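Local coordinates for protein GH62 hydrolase (Scytalidium thermophilum, PDB 4PVA) that is a glycoside hydrolase family 62 enzyme, probably an alpha-L-arabinofuranosidase that releases arabinose side groups from arabinoxylan during the breakdown of plant cell walls, at residues Phe74-Thr77 and Asp78-Glu81; Tyr107-Pro110 and His111-Trp114; Asn128-Ile131 and Asn132-Ser135; His295-Val298 and Ile299-Leu302. One frame throughout, in Å; residues are numbered along the deposited sequence.

Contact 1 (Phe74-Thr77 and Asp78-Glu81); sequences FNFT and DFAE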
loop_
_atom_site.group_PDB
_atom_site.type_symbol
_atom_site.label_atom_id
_atom_site.label_comp_id
_atom_site.label_asym_id
_atom_site.label_seq_id
_atom_site.Cartn_x
_atom_site.Cartn_y
_atom_site.Cartn_z
ATOM N N PHE A 74 8.939 -5.498 11.352
ATOM C CA PHE A 74 10.354 -5.771 11.481
ATOM C C PHE A 74 11.161 -4.580 10.970
ATOM O O PHE A 74 10.656 -3.741 10.225
ATOM C CB PHE A 74 10.733 -7.074 10.774
ATOM C CG PHE A 74 10.399 -7.130 9.310
ATOM C CD1 PHE A 74 9.102 -7.396 8.874
ATOM C CD2 PHE A 74 11.382 -6.945 8.359
ATOM C CE1 PHE A 74 8.823 -7.479 7.522
ATOM C CE2 PHE A 74 11.088 -7.012 6.997
ATOM C CZ PHE A 74 9.805 -7.283 6.588
ATOM N N ASN A 75 12.445 -4.534 11.346
ATOM C CA ASN A 75 13.325 -3.504 10.874
ATOM C C ASN A 75 14.676 -4.096 10.507
ATOM O O ASN A 75 14.992 -5.226 10.892
ATOM C CB ASN A 75 13.437 -2.335 11.864
ATOM C CG ASN A 75 14.019 -2.753 13.208
ATOM O OD1 ASN A 75 15.145 -3.260 13.287
ATOM N ND2 ASN A 75 13.282 -2.529 14.256
ATOM N N PHE A 76 15.427 -3.336 9.731
ATOM C CA PHE A 76 16.747 -3.755 9.261
ATOM C C PHE A 76 17.452 -2.524 8.726
ATOM O O PHE A 76 16.832 -1.489 8.478
ATOM C CB PHE A 76 16.621 -4.861 8.191
ATOM C CG PHE A 76 15.796 -4.457 6.972
ATOM C CD1 PHE A 76 16.384 -3.799 5.900
ATOM C CD2 PHE A 76 14.441 -4.734 6.902
ATOM C CE1 PHE A 76 15.639 -3.420 4.787
ATOM C CE2 PHE A 76 13.709 -4.358 5.775
ATOM C CZ PHE A 76 14.305 -3.698 4.741
ATOM N N THR A 77 18.757 -2.637 8.501
ATOM C CA THR A 77 19.527 -1.586 7.881
ATOM C C THR A 77 20.052 -1.932 6.498
ATOM O O THR A 77 20.455 -1.038 5.785
ATOM C CB THR A 77 20.747 -1.197 8.758
ATOM O OG1 THR A 77 21.595 -2.340 8.971
ATOM C CG2 THR A 77 20.279 -0.686 10.090
ATOM N N ASP A 78 20.005 -3.188 6.143
ATOM C CA ASP A 78 20.597 -3.688 4.909
ATOM C C ASP A 78 19.636 -4.669 4.248
ATOM O O ASP A 78 19.305 -5.665 4.804
ATOM C CB ASP A 78 21.921 -4.376 5.310
ATOM C CG ASP A 78 22.694 -4.975 4.167
ATOM O OD1 ASP A 78 22.174 -5.337 3.129
ATOM O OD2 ASP A 78 23.907 -5.119 4.417
ATOM N N PHE A 79 19.215 -4.360 3.011
ATOM C CA PHE A 79 18.249 -5.190 2.327
ATOM C C PHE A 79 18.650 -6.648 2.279
ATOM O O PHE A 79 17.800 -7.527 2.376
ATOM C CB PHE A 79 17.981 -4.729 0.913
ATOM C CG PHE A 79 17.204 -3.452 0.825
ATOM C CD1 PHE A 79 15.872 -3.421 1.198
ATOM C CD2 PHE A 79 17.797 -2.299 0.367
ATOM C CE1 PHE A 79 15.175 -2.233 1.136
ATOM C CE2 PHE A 79 17.084 -1.118 0.266
ATOM C CZ PHE A 79 15.772 -1.085 0.678
ATOM N N ALA A 80 19.945 -6.912 2.119
ATOM C CA ALA A 80 20.422 -8.288 2.038
ATOM C C ALA A 80 20.335 -9.060 3.333
ATOM O O ALA A 80 20.430 -10.296 3.334
ATOM C CB ALA A 80 21.852 -8.307 1.536
ATOM N N GLU A 81 20.143 -8.341 4.438
ATOM C CA GLU A 81 19.968 -8.911 5.776
ATOM C C GLU A 81 18.531 -8.855 6.279
ATOM O O GLU A 81 18.237 -9.313 7.371
ATOM C CB GLU A 81 20.898 -8.213 6.798
ATOM C CG GLU A 81 22.376 -8.339 6.466
ATOM C CD GLU A 81 22.825 -9.786 6.326
ATOM O OE1 GLU A 81 22.310 -10.652 7.073
ATOM O OE2 GLU A 81 23.682 -10.061 5.451
#

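Contact 2 (Tyr107-Pro110 and His111-Trp114); sequences YFEP and HKLW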
loop_
_atom_site.group_PDB
_atom_site.type_symbol
_atom_site.label_atom_id
_atom_site.label_comp_id
_atom_site.label_asym_id
_atom_site.label_seq_id
_atom_site.Cartn_x
_atom_site.Cartn_y
_atom_site.Cartn_z
ATOM N N TYR A 107 3.280 8.943 9.753
ATOM C CA TYR A 107 3.300 9.758 10.975
ATOM C C TYR A 107 2.347 10.913 10.820
ATOM O O TYR A 107 2.482 11.745 9.928
ATOM C CB TYR A 107 4.708 10.275 11.202
ATOM C CG TYR A 107 4.926 10.926 12.561
ATOM C CD1 TYR A 107 4.891 10.187 13.728
ATOM C CD2 TYR A 107 5.173 12.279 12.643
ATOM C CE1 TYR A 107 5.114 10.801 14.963
ATOM C CE2 TYR A 107 5.374 12.880 13.866
ATOM C CZ TYR A 107 5.350 12.141 14.972
ATOM O OH TYR A 107 5.586 12.733 16.218
ATOM N N PHE A 108 1.331 10.946 11.684
ATOM C CA PHE A 108 0.342 11.983 11.646
ATOM C C PHE A 108 0.893 13.073 12.580
ATOM O O PHE A 108 0.645 13.061 13.801
ATOM C CB PHE A 108 -1.065 11.511 12.082
ATOM C CG PHE A 108 -2.127 12.515 11.769
ATOM C CD1 PHE A 108 -2.616 12.654 10.497
ATOM C CD2 PHE A 108 -2.661 13.320 12.778
ATOM C CE1 PHE A 108 -3.570 13.603 10.193
ATOM C CE2 PHE A 108 -3.604 14.276 12.473
ATOM C CZ PHE A 108 -4.078 14.414 11.199
ATOM N N GLU A 109 1.593 14.037 12.001
ATOM C CA GLU A 109 2.398 14.986 12.781
ATOM C C GLU A 109 1.558 15.785 13.779
ATOM O O GLU A 109 2.002 15.976 14.923
ATOM C CB GLU A 109 3.228 15.878 11.847
ATOM C CG GLU A 109 4.131 16.888 12.562
ATOM C CD GLU A 109 3.360 18.094 13.074
ATOM O OE1 GLU A 109 2.330 18.479 12.478
ATOM O OE2 GLU A 109 3.777 18.662 14.104
ATOM N N PRO A 110 0.349 16.240 13.395
ATOM C CA PRO A 110 -0.418 16.990 14.407
ATOM C C PRO A 110 -0.735 16.207 15.690
ATOM O O PRO A 110 -0.979 16.862 16.742
ATOM C CB PRO A 110 -1.694 17.380 13.654
ATOM C CG PRO A 110 -1.295 17.396 12.212
ATOM C CD PRO A 110 -0.277 16.305 12.064
ATOM N N HIS A 111 -0.776 14.874 15.692
ATOM C CA HIS A 111 -1.000 14.080 16.904
ATOM C C HIS A 111 0.256 13.486 17.523
ATOM O O HIS A 111 0.183 12.786 18.522
ATOM C CB HIS A 111 -1.977 12.915 16.676
ATOM C CG HIS A 111 -3.344 13.339 16.258
ATOM N ND1 HIS A 111 -4.267 12.453 15.749
ATOM C CD2 HIS A 111 -3.917 14.561 16.194
ATOM C CE1 HIS A 111 -5.366 13.108 15.427
ATOM N NE2 HIS A 111 -5.180 14.389 15.679
ATOM N N LYS A 112 1.390 13.695 16.870
ATOM C CA LYS A 112 2.627 13.046 17.266
ATOM C C LYS A 112 2.422 11.545 17.447
ATOM O O LYS A 112 2.960 10.911 18.334
ATOM C CB LYS A 112 3.163 13.718 18.550
ATOM C CG LYS A 112 3.300 15.226 18.412
ATOM C CD LYS A 112 4.403 15.616 17.484
ATOM C CE LYS A 112 4.607 17.129 17.415
ATOM N NZ LYS A 112 3.434 17.869 16.857
ATOM N N LEU A 113 1.681 10.950 16.499
ATOM C CA LEU A 113 1.408 9.517 16.514
ATOM C C LEU A 113 1.621 8.924 15.137
ATOM O O LEU A 113 1.186 9.508 14.147
ATOM C CB LEU A 113 -0.034 9.231 16.895
ATOM C CG LEU A 113 -0.427 9.467 18.350
ATOM C CD1 LEU A 113 -1.925 9.258 18.493
ATOM C CD2 LEU A 113 0.312 8.523 19.269
ATOM N N TRP A 114 2.239 7.755 15.125
ATOM C CA TRP A 114 2.203 6.901 13.924
ATOM C C TRP A 114 0.801 6.317 13.838
ATOM O O TRP A 114 0.229 5.881 14.852
ATOM C CB TRP A 114 3.235 5.792 14.000
ATOM C CG TRP A 114 4.638 6.304 13.953
ATOM C CD1 TRP A 114 5.427 6.679 15.000
ATOM C CD2 TRP A 114 5.404 6.566 12.771
ATOM N NE1 TRP A 114 6.637 7.135 14.541
ATOM C CE2 TRP A 114 6.650 7.076 13.170
ATOM C CE3 TRP A 114 5.158 6.383 11.408
ATOM C CZ2 TRP A 114 7.647 7.412 12.251
ATOM C CZ3 TRP A 114 6.141 6.724 10.501
ATOM C CH2 TRP A 114 7.359 7.248 10.924
HETATM O O HOH W 1 5.893 10.497 18.600
#

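Contact 3 (Asn128-Ile131 and Asn132-Ser135); sequences NPDI and NDPS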
loop_
_atom_site.group_PDB
_atom_site.type_symbol
_atom_site.label_atom_id
_atom_site.label_comp_id
_atom_site.label_asym_id
_atom_site.label_seq_id
_atom_site.Cartn_x
_atom_site.Cartn_y
_atom_site.Cartn_z
ATOM N N ASN A 128 0.490 4.538 17.557
ATOM C CA ASN A 128 1.665 4.267 18.380
ATOM C C ASN A 128 2.525 5.502 18.339
ATOM O O ASN A 128 2.889 5.952 17.257
ATOM C CB ASN A 128 2.434 3.078 17.793
ATOM C CG ASN A 128 3.487 2.532 18.724
ATOM O OD1 ASN A 128 3.995 3.230 19.610
ATOM N ND2 ASN A 128 3.817 1.280 18.537
ATOM N N PRO A 129 2.943 6.024 19.502
ATOM C CA PRO A 129 3.847 7.171 19.466
ATOM C C PRO A 129 5.274 6.865 19.010
ATOM O O PRO A 129 5.982 7.790 18.651
ATOM C CB PRO A 129 3.891 7.603 20.939
ATOM C CG PRO A 129 3.632 6.353 21.682
ATOM C CD PRO A 129 2.537 5.704 20.886
ATOM N N ASP A 130 5.669 5.597 19.010
ATOM C CA ASP A 130 7.048 5.210 18.749
ATOM C C ASP A 130 7.102 3.984 17.858
ATOM O O ASP A 130 6.852 2.857 18.293
ATOM C CB ASP A 130 7.795 4.932 20.070
ATOM C CG ASP A 130 9.279 4.738 19.874
ATOM O OD1 ASP A 130 9.795 4.645 18.724
ATOM O OD2 ASP A 130 9.972 4.707 20.909
ATOM N N ILE A 131 7.522 4.205 16.610
ATOM C CA ILE A 131 7.562 3.129 15.625
ATOM C C ILE A 131 8.502 2.009 16.035
ATOM O O ILE A 131 8.344 0.883 15.617
ATOM C CB ILE A 131 7.924 3.679 14.238
ATOM C CG1 ILE A 131 7.553 2.691 13.125
ATOM C CG2 ILE A 131 9.380 4.089 14.160
ATOM C CD1 ILE A 131 7.681 3.303 11.732
ATOM N N ASN A 132 9.458 2.305 16.905
ATOM C CA ASN A 132 10.393 1.298 17.366
ATOM C C ASN A 132 9.831 0.369 18.452
ATOM O O ASN A 132 10.520 -0.577 18.864
ATOM C CB ASN A 132 11.640 1.988 17.930
ATOM C CG ASN A 132 12.428 2.699 16.862
ATOM O OD1 ASN A 132 13.103 2.055 16.065
ATOM N ND2 ASN A 132 12.363 4.025 16.853
ATOM N N ASP A 133 8.620 0.651 18.939
ATOM C CA ASP A 133 8.002 -0.103 20.025
ATOM C C ASP A 133 6.754 -0.845 19.546
ATOM O O ASP A 133 5.631 -0.424 19.813
ATOM C CB ASP A 133 7.592 0.848 21.155
ATOM C CG ASP A 133 8.752 1.675 21.696
ATOM O OD1 ASP A 133 9.937 1.286 21.509
ATOM O OD2 ASP A 133 8.459 2.727 22.322
ATOM N N PRO A 134 6.933 -1.961 18.835
ATOM C CA PRO A 134 5.796 -2.621 18.190
ATOM C C PRO A 134 4.767 -3.208 19.147
ATOM O O PRO A 134 3.643 -3.454 18.770
ATOM C CB PRO A 134 6.458 -3.716 17.346
ATOM C CG PRO A 134 7.785 -3.949 17.999
ATOM C CD PRO A 134 8.210 -2.593 18.450
ATOM N N SER A 135 5.130 -3.431 20.409
ATOM C CA SER A 135 4.216 -4.015 21.377
ATOM C C SER A 135 3.118 -3.034 21.775
ATOM O O SER A 135 2.165 -3.443 22.422
ATOM C CB SER A 135 4.994 -4.484 22.638
ATOM O OG SER A 135 5.437 -3.345 23.358
HETATM O O HOH W 2 5.107 3.210 22.231
#

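Contact 4 (His295-Val298 and Ile299-Leu302); sequences HGEV and IRTL. With PO4 (phosphate ion), chain F.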
loop_
_atom_site.group_PDB
_atom_site.type_symbol
_atom_site.label_atom_id
_atom_site.label_comp_id
_atom_site.label_asym_id
_atom_site.label_seq_id
_atom_site.Cartn_x
_atom_site.Cartn_y
_atom_site.Cartn_z
ATOM N N HIS A 295 0.950 -5.407 -4.989
ATOM C CA HIS A 295 0.629 -4.860 -3.686
ATOM C C HIS A 295 1.802 -4.215 -3.006
ATOM O O HIS A 295 2.042 -4.418 -1.818
ATOM C CB HIS A 295 -0.014 -5.922 -2.770
ATOM C CG HIS A 295 -1.042 -5.360 -1.833
ATOM N ND1 HIS A 295 -2.074 -6.118 -1.318
ATOM C CD2 HIS A 295 -1.199 -4.123 -1.326
ATOM C CE1 HIS A 295 -2.823 -5.353 -0.536
ATOM N NE2 HIS A 295 -2.320 -4.137 -0.538
ATOM N N GLY A 296 2.479 -3.325 -3.695
ATOM C CA GLY A 296 3.706 -2.724 -3.204
ATOM C C GLY A 296 3.513 -1.310 -2.682
ATOM O O GLY A 296 2.451 -0.680 -2.835
ATOM N N GLU A 297 4.565 -0.786 -2.069
ATOM C CA GLU A 297 4.595 0.574 -1.587
ATOM C C GLU A 297 5.976 1.140 -1.745
ATOM O O GLU A 297 7.007 0.449 -1.549
ATOM C CB GLU A 297 4.218 0.663 -0.097
ATOM C CG GLU A 297 2.771 1.039 0.166
ATOM C CD GLU A 297 2.533 1.471 1.611
ATOM O OE1 GLU A 297 3.368 2.258 2.127
ATOM O OE2 GLU A 297 1.506 1.088 2.200
ATOM N N VAL A 298 6.051 2.424 -2.017
ATOM C CA VAL A 298 7.312 3.167 -1.998
ATOM C C VAL A 298 7.840 3.283 -0.571
ATOM O O VAL A 298 7.082 3.623 0.369
ATOM C CB VAL A 298 7.099 4.587 -2.594
ATOM C CG1 VAL A 298 8.370 5.417 -2.502
ATOM C CG2 VAL A 298 6.606 4.486 -4.020
ATOM N N ILE A 299 9.115 3.055 -0.380
ATOM C CA ILE A 299 9.753 3.278 0.915
ATOM C C ILE A 299 9.913 4.770 1.109
ATOM O O ILE A 299 10.613 5.442 0.348
ATOM C CB ILE A 299 11.116 2.582 1.005
ATOM C CG1 ILE A 299 11.008 1.086 0.718
ATOM C CG2 ILE A 299 11.704 2.787 2.406
ATOM C CD1 ILE A 299 12.339 0.366 0.719
ATOM N N ARG A 300 9.269 5.310 2.129
ATOM C CA ARG A 300 9.231 6.754 2.312
ATOM C C ARG A 300 10.248 7.240 3.365
ATOM O O ARG A 300 10.357 6.685 4.451
ATOM C CB ARG A 300 7.817 7.183 2.683
ATOM C CG ARG A 300 6.894 7.209 1.490
ATOM C CD ARG A 300 5.441 7.359 1.910
ATOM N NE ARG A 300 4.868 6.100 2.399
ATOM C CZ ARG A 300 4.515 5.822 3.660
ATOM N NH1 ARG A 300 4.543 6.757 4.617
ATOM N NH2 ARG A 300 4.052 4.624 3.930
ATOM N N THR A 301 10.950 8.329 3.045
ATOM C CA THR A 301 11.754 9.089 4.010
ATOM C C THR A 301 11.042 10.312 4.531
ATOM O O THR A 301 11.410 10.810 5.607
ATOM C CB THR A 301 13.092 9.546 3.377
ATOM O OG1 THR A 301 12.806 10.259 2.173
ATOM C CG2 THR A 301 13.942 8.343 3.084
ATOM N N LEU A 302 10.072 10.824 3.798
ATOM C CA LEU A 302 9.217 11.925 4.236
ATOM C C LEU A 302 7.998 11.210 4.774
ATOM O O LEU A 302 7.104 10.814 4.017
ATOM C CB LEU A 302 8.916 12.867 3.063
ATOM C CG LEU A 302 10.168 13.436 2.387
ATOM C CD1 LEU A 302 9.763 14.215 1.165
ATOM C CD2 LEU A 302 10.954 14.331 3.335
HETATM P P PO4 F . -3.505 -9.478 -2.610
HETATM O O1 PO4 F . -2.982 -9.243 -4.047
HETATM O O2 PO4 F . -4.937 -8.905 -2.522
HETATM O O3 PO4 F . -3.608 -10.975 -2.425
HETATM O O4 PO4 F . -2.609 -8.837 -1.661
HETATM O O HOH W 3 4.477 4.045 0.551
#

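Contact 1 (Phe74-Thr77 and Asp78-Glu81)
F76 and F79 bring their rings together where strand 68-76, part of an antiparallel blade of the five-bladed propeller expected for this family, runs into a turn that contains an Asx turn at D78. The tight side is aromatic. CE1 of F76 lies 3.6 Å from CD1 of F79, and the two planes are inclined by 57° with centroids 5.6 Å apart, an oblique aromatic pair. F76 has CG lodged between its backbone N and carbonyl carbon (chi1 58°), which turns the ring along the departing chain and leaves CD1 3.6 Å from the carbonyl O of D78. Y57 of the neighbouring strand meets both phenylalanine rings, and F79 also packs on L339. Replacing F76 with an alanine would probably open a gap beside F79 and Y57 and leave the F79 ring freer to turn.

The other side is exposed, its bonds made by the D78 carboxylate and the backbone. T77, D78, A80 and E81 lie there against a crystal neighbour. Backbone bonding closes the turn: N of E81 donates to O of D78 over 2.8 Å. The side chain of D78 reaches forward rather than back to the strand: its OD1 accepts on the anti side, moderately out of the carboxylate plane, from A80 N at 2.9 Å, with a bent N-H...O angle of 139°.

Contact 2 (Tyr107-Pro110 and His111-Trp114)
K112 grips E109 twice through its ammonium group: NZ forms a salt bridge with OE2 of E109 (2.9 Å), meeting it from above the carboxylate plane, and also donates to the backbone O of E109 at 3.1 Å. The backbone N of K112 bonds to that same O at 3.1 Å from the opposite face of the carbonyl, so one oxygen serves two donors. Bends in the lysine chain at chi2 (-70°) and chi4 (-64°) fold NZ back over the turn, alongside the glutamate.

These bonds close the hairpin of strands 101-108 and 113-119. N of F108 donates to O of L113 (2.9 Å), and K112 and L113 both face F108, a G1 beta bulge; a short 3-10 segment carries the chain round.

Packing follows on the two faces of the sheet. F108 points its edge at the face of H111, centroids 4.6 Å apart, while H111 ND1 bonds to Y115 OH. On the other face, CB of Y107 stands 3.8 Å above the centroid of the six-membered ring of W114, and the edge of the tyrosine ring comes down on the five-membered ring, CD1 lying 3.6 Å from NE1. With an alanine in place of W114, Y107 would probably lose this aromatic floor and its ring could turn more freely. With two donors on the E109 carbonyl and two acceptors for the ammonium, paired polar bonds fix the turn beside the aromatic contacts.

Contact 3 (Asn128-Ile131 and Asn132-Ser135)
D130 OD1 takes two bonds from N132: backbone N at 3.0 Å, arriving from above the carboxylate plane, and ND2 at 3.2 Å, on the syn lone pair. One oxygen is thus shared by the backbone and the side chain of a single residue. The amide of N132 stands almost upright to that carboxylate, planes 83° apart, yet OD1 still lies close to the amide plane. The other oxygen has a less easy neighbour: OD2 of D130 is 2.9 Å from OD2 of D133. If both acids were ionised they would probably repel, so the ionisation of one may be shifted; the carboxylate planes are turned 57° apart.

Both acids lie on a type I beta turn from D130 to D133, closed by D133 N donating to D130 O (2.9 Å). N128 fastens the ends of this loop, which follows strand 123-128. Its ND2 donates to D133 O at 2.8 Å with that oxygen exactly in the amide plane, while its OD1 accepts from D130 N at 3.0 Å and so forms an Asx turn. CG of N128 is anti to its own N (chi1 -168°), which carries the amide across the loop between these two partners. Water 2 donates to OD1 of N128 at 2.8 Å and, weakly, to OD2 of D133.

Farther out, I131 packs against H58 and F60 of strand 56-65 and against W114, and P134 rests on Y88.

Contact 4 (His295-Val298 and Ile299-Leu302)
R300 reaches E297 across the end of strand 296-298, in the buried interior of what is probably a five-bladed propeller, and its side chain can be followed atom by atom. From CB, CG passes 3.8 Å from the carbonyl O of V298. The bend about CG-CD (chi3 -78°) turns NE and the guanidinium toward the E297 carboxylate. NE then donates to water 3 at 2.8 Å, a water near the guanidinium plane that itself donates to OE1 of E297 (2.6 Å) and to O of V298 (2.6 Å). At the tip, NH2 completes a salt bridge with E297 OE1, 3.1 Å away and nearly straight at 161°; the acid is met almost end-on, with OE1 in the guanidinium plane. NH2 also bonds to V105 O, and E297 OE1 to T49 OG1, so the pair ties this segment to strands 101-108 and 44-53.

Y227, whose side chain touches both E297 and R300, is hydrogen-bonded through its OH to V298 N. At the other end of the segment, H295 uses ND1 to donate to O4 of a phosphate at 2.8 Å, 174° at the hydrogen. That ion, probably from the crystallisation liquor, is also held by K46, R251, Q320 and Y330.

The chemistry implies a buried charge pair with shared support: OE1 of E297 has NH2 of R300, water 3 and T49, while NE and NH2 of R300 each have a partner besides the acid.

How the contacts relate
Contact 4 lies nearest the middle of the chain, its centre about 8 Å from the chain's centre, whereas contacts 1, 2 and 3 sit 19 to 20 Å out. It alone holds the phosphate, probably a crystallisation component, which occupies an anion-binding spot lined by H295, K46, R251, Q320 and Y330; no link to substrate binding is established. Contact 1 touches contact 4 by packing: F79 CZ is 3.7 Å from I299 CD1. Contacts 2 and 3 are joined directly, with W114 N probably hydrogen-bonded to N128 O at 2.9 Å, and W114 CD1 3.6 Å from I131 N. Contacts 1 and 2 do not touch, their nearest atoms about 11 Å apart.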